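Local coordinates for protein hydrolase, NUDIX family (Clostridium perfringens ATCC 13124, PDB 3F6A) that is a NUDIX-family hydrolase that probably cleaves nucleoside diphosphate derivatives or related pyrophosphate compounds, at residues Phe7-Phe12 against Gly35-Asn40; Tyr125-Leu130 against Met143-Leu148. All blocks are in the same frame, centred on the assembly; numbering follows the deposited sequence.

Contact 1. Residues Phe7-Phe12 against Gly35-Asn40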
ATOM      1  N   PHE A   7       0.123  -9.056   7.948  1.00 26.90           N
ATOM      2  CA  PHE A   7      -0.042  -8.556   6.589  1.00 24.84           C
ATOM      3  C   PHE A   7      -0.521  -9.633   5.633  1.00 24.10           C
ATOM      4  O   PHE A   7       0.049 -10.725   5.570  1.00 23.88           O
ATOM      5  CB  PHE A   7       1.286  -7.972   6.100  1.00 24.99           C
ATOM      6  CG  PHE A   7       1.724  -6.751   6.864  1.00 25.99           C
ATOM      7  CD1 PHE A   7       1.389  -5.477   6.419  1.00 26.40           C
ATOM      8  CD2 PHE A   7       2.450  -6.877   8.045  1.00 27.23           C
ATOM      9  CE1 PHE A   7       1.765  -4.344   7.147  1.00 28.56           C
ATOM     10  CE2 PHE A   7       2.828  -5.753   8.777  1.00 26.42           C
ATOM     11  CZ  PHE A   7       2.489  -4.487   8.326  1.00 26.73           C
ATOM     12  N   THR A   8      -1.574  -9.312   4.887  1.00 21.54           N
ATOM     13  CA  THR A   8      -2.155 -10.231   3.924  1.00 18.96           C
ATOM     14  C   THR A   8      -2.411  -9.488   2.614  1.00 19.12           C
ATOM     15  O   THR A   8      -2.284  -8.264   2.550  1.00 18.21           O
ATOM     16  CB  THR A   8      -3.509 -10.775   4.427  1.00 20.52           C
ATOM     17  OG1 THR A   8      -4.481  -9.721   4.416  1.00 19.39           O
ATOM     18  CG2 THR A   8      -3.385 -11.310   5.849  1.00 21.07           C
ATOM     19  N   VAL A   9      -2.776 -10.231   1.573  1.00 17.83           N
ATOM     20  CA  VAL A   9      -3.091  -9.627   0.286  1.00 18.87           C
ATOM     21  C   VAL A   9      -4.421 -10.173  -0.219  1.00 19.37           C
ATOM     22  O   VAL A   9      -4.875 -11.233   0.214  1.00 19.27           O
ATOM     23  CB  VAL A   9      -1.995  -9.901  -0.785  1.00 18.74           C
ATOM     24  CG1 VAL A   9      -0.666  -9.343  -0.318  1.00 18.52           C
ATOM     25  CG2 VAL A   9      -1.888 -11.401  -1.082  1.00 17.99           C
ATOM     26  N   SER A  10      -5.045  -9.427  -1.121  1.00 19.82           N
ATOM     27  CA  SER A  10      -6.310  -9.816  -1.733  1.00 19.98           C
ATOM     28  C   SER A  10      -6.166  -9.469  -3.204  1.00 19.88           C
ATOM     29  O   SER A  10      -5.526  -8.478  -3.546  1.00 19.99           O
ATOM     30  CB  SER A  10      -7.487  -9.027  -1.140  1.00 19.67           C
ATOM     31  OG  SER A  10      -7.813  -9.494   0.153  1.00 27.09           O
ATOM     32  N   VAL A  11      -6.755 -10.285  -4.070  1.00 19.18           N
ATOM     33  CA  VAL A  11      -6.673 -10.042  -5.500  1.00 18.76           C
ATOM     34  C   VAL A  11      -8.013 -10.260  -6.176  1.00 17.59           C
ATOM     35  O   VAL A  11      -8.604 -11.330  -6.064  1.00 16.89           O
ATOM     36  CB  VAL A  11      -5.674 -10.991  -6.191  1.00 20.62           C
ATOM     37  CG1 VAL A  11      -5.241 -10.395  -7.519  1.00 23.45           C
ATOM     38  CG2 VAL A  11      -4.494 -11.257  -5.293  1.00 25.05           C
ATOM     39  N   PHE A  12      -8.478  -9.238  -6.878  1.00 17.42           N
ATOM     40  CA  PHE A  12      -9.715  -9.308  -7.621  1.00 18.55           C
ATOM     41  C   PHE A  12      -9.276  -9.534  -9.054  1.00 20.21           C
ATOM     42  O   PHE A  12      -8.668  -8.664  -9.674  1.00 20.24           O
ATOM     43  CB  PHE A  12     -10.489  -8.000  -7.465  1.00 18.94           C
ATOM     44  CG  PHE A  12     -11.167  -7.865  -6.130  1.00 18.24           C
ATOM     45  CD1 PHE A  12     -12.465  -8.332  -5.951  1.00 16.69           C
ATOM     46  CD2 PHE A  12     -10.497  -7.309  -5.044  1.00 17.83           C
ATOM     47  CE1 PHE A  12     -13.088  -8.244  -4.710  1.00 19.96           C
ATOM     48  CE2 PHE A  12     -11.116  -7.217  -3.793  1.00 18.56           C
ATOM     49  CZ  PHE A  12     -12.407  -7.685  -3.625  1.00 18.87           C
ATOM     50  N   GLY A  35      -4.379 -14.214   0.878  1.00 19.64           N
ATOM     51  CA  GLY A  35      -3.821 -14.949   1.999  1.00 19.30           C
ATOM     52  C   GLY A  35      -2.609 -14.234   2.559  1.00 18.68           C
ATOM     53  O   GLY A  35      -2.293 -13.122   2.139  1.00 17.85           O
ATOM     54  N   HIS A  36      -1.926 -14.878   3.496  1.00 19.27           N
ATOM     55  CA  HIS A  36      -0.746 -14.297   4.119  1.00 22.71           C
ATOM     56  C   HIS A  36       0.405 -14.112   3.144  1.00 23.74           C
ATOM     57  O   HIS A  36       0.475 -14.765   2.097  1.00 23.48           O
ATOM     58  CB  HIS A  36      -0.284 -15.160   5.299  1.00 24.81           C
ATOM     59  CG  HIS A  36       0.454 -16.404   4.900  1.00 30.15           C
ATOM     60  ND1 HIS A  36      -0.024 -17.291   3.959  1.00 31.57           N
ATOM     61  CD2 HIS A  36       1.612 -16.936   5.365  1.00 29.53           C
ATOM     62  CE1 HIS A  36       0.803 -18.317   3.864  1.00 29.79           C
ATOM     63  NE2 HIS A  36       1.804 -18.126   4.706  1.00 32.09           N
ATOM     64  N   ILE A  37       1.296 -13.193   3.498  1.00 24.21           N
ATOM     65  CA  ILE A  37       2.476 -12.901   2.700  1.00 24.16           C
ATOM     66  C   ILE A  37       3.615 -13.655   3.378  1.00 25.89           C
ATOM     67  O   ILE A  37       3.758 -13.598   4.600  1.00 25.23           O
ATOM     68  CB  ILE A  37       2.807 -11.397   2.732  1.00 23.53           C
ATOM     69  CG1 ILE A  37       1.576 -10.577   2.337  1.00 22.14           C
ATOM     70  CG2 ILE A  37       3.969 -11.098   1.792  1.00 19.86           C
ATOM     71  CD1 ILE A  37       1.802  -9.068   2.417  1.00 18.85           C
ATOM     72  N   GLU A  38       4.424 -14.374   2.612  1.00 26.82           N
ATOM     73  CA  GLU A  38       5.522 -15.091   3.244  1.00 29.44           C
ATOM     74  C   GLU A  38       6.575 -14.080   3.670  1.00 30.31           C
ATOM     75  O   GLU A  38       6.730 -13.029   3.042  1.00 28.23           O
ATOM     76  CB  GLU A  38       6.136 -16.110   2.284  1.00 31.42           C
ATOM     77  CG  GLU A  38       6.961 -17.187   2.984  1.00 34.82           C
ATOM     78  CD  GLU A  38       8.452 -16.928   2.940  1.00 38.75           C
ATOM     79  OE1 GLU A  38       8.993 -16.782   1.823  1.00 43.61           O
ATOM     80  OE2 GLU A  38       9.086 -16.881   4.018  1.00 37.62           O
ATOM     81  N   VAL A  39       7.283 -14.379   4.752  1.00 31.45           N
ATOM     82  CA  VAL A  39       8.321 -13.478   5.211  1.00 34.30           C
ATOM     83  C   VAL A  39       9.322 -13.479   4.060  1.00 35.72           C
ATOM     84  O   VAL A  39       9.524 -14.501   3.409  1.00 38.03           O
ATOM     85  CB  VAL A  39       8.973 -13.982   6.538  1.00 35.18           C
ATOM     86  CG1 VAL A  39       9.895 -15.158   6.269  1.00 34.65           C
ATOM     87  CG2 VAL A  39       9.721 -12.848   7.215  1.00 36.70           C
ATOM     88  N   ASN A  40       9.916 -12.332   3.778  1.00 35.99           N
ATOM     89  CA  ASN A  40      10.874 -12.236   2.682  1.00 36.33           C
ATOM     90  C   ASN A  40      10.186 -12.426   1.324  1.00 34.29           C
ATOM     91  O   ASN A  40      10.825 -12.804   0.341  1.00 36.03           O
ATOM     92  CB  ASN A  40      11.990 -13.273   2.851  1.00 39.37           C
ATOM     93  CG  ASN A  40      13.220 -12.943   2.027  1.00 43.42           C
ATOM     94  OD1 ASN A  40      13.778 -11.850   2.140  1.00 47.60           O
ATOM     95  ND2 ASN A  40      13.655 -13.887   1.199  1.00 43.99           N
TER

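Contact 2. Residues Tyr125-Leu130 against Met143-Leu148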
ATOM      1  N   TYR A 125     -18.442 -13.306 -11.596  1.00 27.82           N
ATOM      2  CA  TYR A 125     -19.583 -12.402 -11.508  1.00 27.37           C
ATOM      3  C   TYR A 125     -19.538 -11.241 -12.486  1.00 27.99           C
ATOM      4  O   TYR A 125     -18.499 -10.605 -12.680  1.00 28.52           O
ATOM      5  CB  TYR A 125     -19.687 -11.833 -10.093  1.00 26.30           C
ATOM      6  CG  TYR A 125     -19.903 -12.865  -9.018  1.00 26.16           C
ATOM      7  CD1 TYR A 125     -21.166 -13.066  -8.464  1.00 24.68           C
ATOM      8  CD2 TYR A 125     -18.840 -13.634  -8.541  1.00 24.43           C
ATOM      9  CE1 TYR A 125     -21.366 -14.005  -7.464  1.00 25.30           C
ATOM     10  CE2 TYR A 125     -19.028 -14.572  -7.549  1.00 23.23           C
ATOM     11  CZ  TYR A 125     -20.291 -14.754  -7.010  1.00 24.64           C
ATOM     12  OH  TYR A 125     -20.476 -15.685  -6.017  1.00 23.38           O
ATOM     13  N   SER A 126     -20.686 -10.967 -13.090  1.00 28.99           N
ATOM     14  CA  SER A 126     -20.826  -9.863 -14.027  1.00 30.74           C
ATOM     15  C   SER A 126     -21.147  -8.641 -13.179  1.00 32.55           C
ATOM     16  O   SER A 126     -21.509  -8.771 -12.009  1.00 28.67           O
ATOM     17  CB  SER A 126     -21.990 -10.124 -14.978  1.00 31.97           C
ATOM     18  OG  SER A 126     -23.202 -10.208 -14.245  1.00 31.50           O
ATOM     19  N   LYS A 127     -21.020  -7.453 -13.758  1.00 35.87           N
ATOM     20  CA  LYS A 127     -21.331  -6.249 -13.002  1.00 40.36           C
ATOM     21  C   LYS A 127     -22.800  -6.335 -12.594  1.00 42.55           C
ATOM     22  O   LYS A 127     -23.208  -5.767 -11.583  1.00 43.98           O
ATOM     23  CB  LYS A 127     -21.068  -4.992 -13.843  1.00 41.10           C
ATOM     24  CG  LYS A 127     -21.394  -3.688 -13.126  1.00 42.04           C
ATOM     25  CD  LYS A 127     -20.279  -2.647 -13.245  1.00 42.47           C
ATOM     26  CE  LYS A 127     -20.030  -2.202 -14.681  1.00 43.77           C
ATOM     27  NZ  LYS A 127     -19.310  -3.222 -15.499  1.00 44.03           N
ATOM     28  N   GLU A 128     -23.585  -7.069 -13.381  1.00 45.02           N
ATOM     29  CA  GLU A 128     -25.003  -7.242 -13.091  1.00 47.43           C
ATOM     30  C   GLU A 128     -25.193  -8.126 -11.862  1.00 49.04           C
ATOM     31  O   GLU A 128     -26.010  -7.817 -10.991  1.00 49.28           O
ATOM     32  CB  GLU A 128     -25.731  -7.853 -14.292  1.00 48.08           C
ATOM     33  CG  GLU A 128     -25.755  -6.960 -15.525  1.00 50.01           C
ATOM     34  CD  GLU A 128     -26.864  -7.330 -16.497  1.00 51.45           C
ATOM     35  OE1 GLU A 128     -26.884  -8.484 -16.974  1.00 51.63           O
ATOM     36  OE2 GLU A 128     -27.720  -6.464 -16.782  1.00 52.78           O
ATOM     37  N   ASP A 129     -24.448  -9.226 -11.793  1.00 50.56           N
ATOM     38  CA  ASP A 129     -24.542 -10.116 -10.640  1.00 52.75           C
ATOM     39  C   ASP A 129     -23.903  -9.399  -9.458  1.00 54.54           C
ATOM     40  O   ASP A 129     -22.956  -9.897  -8.850  1.00 55.30           O
ATOM     41  CB  ASP A 129     -23.799 -11.430 -10.895  1.00 52.45           C
ATOM     42  CG  ASP A 129     -24.285 -12.145 -12.136  1.00 52.65           C
ATOM     43  OD1 ASP A 129     -25.516 -12.213 -12.337  1.00 51.52           O
ATOM     44  OD2 ASP A 129     -23.435 -12.647 -12.903  1.00 52.90           O
ATOM     45  N   LEU A 130     -24.422  -8.217  -9.149  1.00 56.49           N
ATOM     46  CA  LEU A 130     -23.911  -7.414  -8.050  1.00 57.55           C
ATOM     47  C   LEU A 130     -24.859  -7.559  -6.865  1.00 58.16           C
ATOM     48  O   LEU A 130     -24.644  -8.396  -5.985  1.00 57.89           O
ATOM     49  CB  LEU A 130     -23.814  -5.946  -8.487  1.00 57.95           C
ATOM     50  CG  LEU A 130     -22.812  -5.022  -7.783  1.00 58.15           C
ATOM     51  CD1 LEU A 130     -22.703  -3.713  -8.553  1.00 56.16           C
ATOM     52  CD2 LEU A 130     -23.239  -4.776  -6.343  1.00 57.83           C
HETATM   53  N   MSE A 143     -15.470  -3.381  -4.355  1.00 21.50           N
HETATM   54  CA  MSE A 143     -14.167  -3.569  -4.981  1.00 21.03           C
HETATM   55  C   MSE A 143     -14.221  -4.432  -6.234  1.00 19.39           C
HETATM   56  O   MSE A 143     -13.484  -4.194  -7.191  1.00 20.20           O
HETATM   57  CB  MSE A 143     -13.174  -4.141  -3.970  1.00 22.30           C
HETATM   58  CG  MSE A 143     -12.869  -3.155  -2.836  1.00 23.20           C
HETATM   59 SE   MSE A 143     -11.432  -3.677  -1.665  1.00 33.46          SE
HETATM   60  CE  MSE A 143     -12.353  -5.020  -0.663  1.00 25.44           C
ATOM     61  N   ALA A 144     -15.107  -5.416  -6.246  1.00 19.50           N
ATOM     62  CA  ALA A 144     -15.246  -6.285  -7.409  1.00 19.20           C
ATOM     63  C   ALA A 144     -15.770  -5.446  -8.572  1.00 21.42           C
ATOM     64  O   ALA A 144     -15.384  -5.639  -9.724  1.00 20.26           O
ATOM     65  CB  ALA A 144     -16.209  -7.432  -7.096  1.00 20.05           C
ATOM     66  N   THR A 145     -16.644  -4.496  -8.250  1.00 21.70           N
ATOM     67  CA  THR A 145     -17.216  -3.611  -9.255  1.00 21.42           C
ATOM     68  C   THR A 145     -16.156  -2.637  -9.758  1.00 21.44           C
ATOM     69  O   THR A 145     -16.087  -2.353 -10.955  1.00 19.91           O
ATOM     70  CB  THR A 145     -18.409  -2.835  -8.678  1.00 21.07           C
ATOM     71  OG1 THR A 145     -19.404  -3.769  -8.242  1.00 22.58           O
ATOM     72  CG2 THR A 145     -19.014  -1.913  -9.725  1.00 22.97           C
ATOM     73  N   GLU A 146     -15.328  -2.127  -8.849  1.00 19.28           N
ATOM     74  CA  GLU A 146     -14.267  -1.216  -9.252  1.00 19.05           C
ATOM     75  C   GLU A 146     -13.305  -1.973 -10.161  1.00 18.10           C
ATOM     76  O   GLU A 146     -12.856  -1.451 -11.178  1.00 16.81           O
ATOM     77  CB  GLU A 146     -13.488  -0.693  -8.044  1.00 20.56           C
ATOM     78  CG  GLU A 146     -14.306   0.089  -7.037  1.00 22.79           C
ATOM     79  CD  GLU A 146     -13.437   0.706  -5.961  1.00 24.04           C
ATOM     80  OE1 GLU A 146     -12.303   0.211  -5.756  1.00 25.50           O
ATOM     81  OE2 GLU A 146     -13.888   1.676  -5.315  1.00 23.41           O
ATOM     82  N   ALA A 147     -12.985  -3.208  -9.783  1.00 19.09           N
ATOM     83  CA  ALA A 147     -12.073  -4.027 -10.582  1.00 21.10           C
ATOM     84  C   ALA A 147     -12.631  -4.170 -11.998  1.00 21.44           C
ATOM     85  O   ALA A 147     -11.898  -4.036 -12.978  1.00 22.11           O
ATOM     86  CB  ALA A 147     -11.888  -5.408  -9.937  1.00 18.54           C
ATOM     87  N   LEU A 148     -13.930  -4.436 -12.102  1.00 23.47           N
ATOM     88  CA  LEU A 148     -14.573  -4.579 -13.404  1.00 24.63           C
ATOM     89  C   LEU A 148     -14.560  -3.269 -14.185  1.00 25.35           C
ATOM     90  O   LEU A 148     -14.228  -3.254 -15.370  1.00 25.20           O
ATOM     91  CB  LEU A 148     -16.016  -5.074 -13.239  1.00 24.90           C
ATOM     92  CG  LEU A 148     -16.188  -6.572 -12.970  1.00 22.07           C
ATOM     93  CD1 LEU A 148     -17.623  -6.879 -12.560  1.00 23.90           C
ATOM     94  CD2 LEU A 148     -15.810  -7.352 -14.214  1.00 22.78           C
TER

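Contact 1. Residues Phe7-Phe12 against Gly35-Asn40
Ile37 and Val9 each carry CG1 anti to their own carbonyl carbon (chi1 -53° and -60°), and Val9 CG1 meets both CG1 and CD1 of Ile37, just past the end of strand 30-36. Val9 CG1 lies 3.7 Å from Ile37 CG1, the two side chains crossing at about a right angle. Ile37 is extended beyond CG1 (chi2 177°), which carries CD1 on to Phe7 CB at 3.9 Å, while the Phe7 ring leads off to meet Phe7 of the second subunit edge to face.

The backbones pair antiparallel. Val9 and Gly35 form a hydrogen-bonded pair, with Val9 N to Gly35 O at 3.0 Å and Gly35 N to Val9 O at 3.1 Å. Thr8 and His36 follow as a non-hydrogen-bonded pair, CA to CA 4.3 Å. Past it, Ile37 N reaches Phe7 O by a weak bond of 3.5 Å, where regular strand has given way to loop.

Residues 35-56 fit the Nudix box, whose opening glycine is Gly35; at its backbone angles a CB would be jammed against the carbonyl O of the residue before. Thr8 OG1 turns to Asp100 on strand 98-106, and Val9 packs on Ala46 and Cys47 of helix 43-55. The chemistry is therefore divided: backbone amides fix the start of the box against the central strand, and buried aliphatic branches seal the side facing its helix.

Contact 2. Residues Tyr125-Leu130 against Met143-Leu148
Lys127, Leu130 and Leu148 bring the loop that follows strand 122-125 against helix 138-150, the C-terminal helix of the NUDIX domain fold, and Ser126 forms an ST motif beside it. No hydrogen bond joins the two segments; the two are held by van der Waals contact, with 236 Å² buried in all.

The van der Waals contacts fall on two residues of the helix, one turn apart along one side. Leu148 points toward the loop and lays CD1 against its backbone, 3.6 Å from Lys127 N, with Lys127 CB slightly farther off. Thr145 serves two neighbours by its two branches: CG2 touches Lys127 CD at 3.8 Å, and OG1 faces Leu130 CD1. Both loop side chains cross Thr145 at about a right angle. Lys127 starts with CG anti to its own N (chi1 179°) but bends at each later torsion, so that CD alone of the chain comes against the threonine methyl; its amine has a long, weak ion pair with Asp149.

Hydrogen bonds, by contrast, stay inside the loop. Asp129 N donates to Ser126 OG at 2.9 Å, closing the ST motif, and Asp129 OD2 accepts in return from Ser126 N at 3.2 Å and from Ser126 OG at 2.8 Å. Both donors approach one face of the carboxylate, the hydroxyl from almost directly above it (86° out of plane). This reciprocal grip probably limits rotation of the carboxylate.

On the helix, Thr145 OG1 is hydrogen-bonded to Leu141 O one turn back, and that same oxygen lies 3.3 Å from Leu130 CD1.

From the N terminus, strand 7-15 leads into strands 18-23 and 30-36, and contact 1 closes this excursion where Gly35-Asn40 returns beside Phe7-Phe12. Helix 43-55 and further strands, among them 98-106, follow before strand 122-125 enters contact 2, which closes the shorter loop to helix 138-150. The two closures are in series, neither nested nor crossed, with centres 22 Å apart on opposite sides of the chain's centre. They nevertheless touch through Phe12: its CZ lies 3.6 Å from Met143 CB, and its CB 3.8 Å from Ala147 CB. Strand 7-15 thus links the start of the Nudix box, met at Phe7-Val9, to the C-terminal helix, met at Phe12.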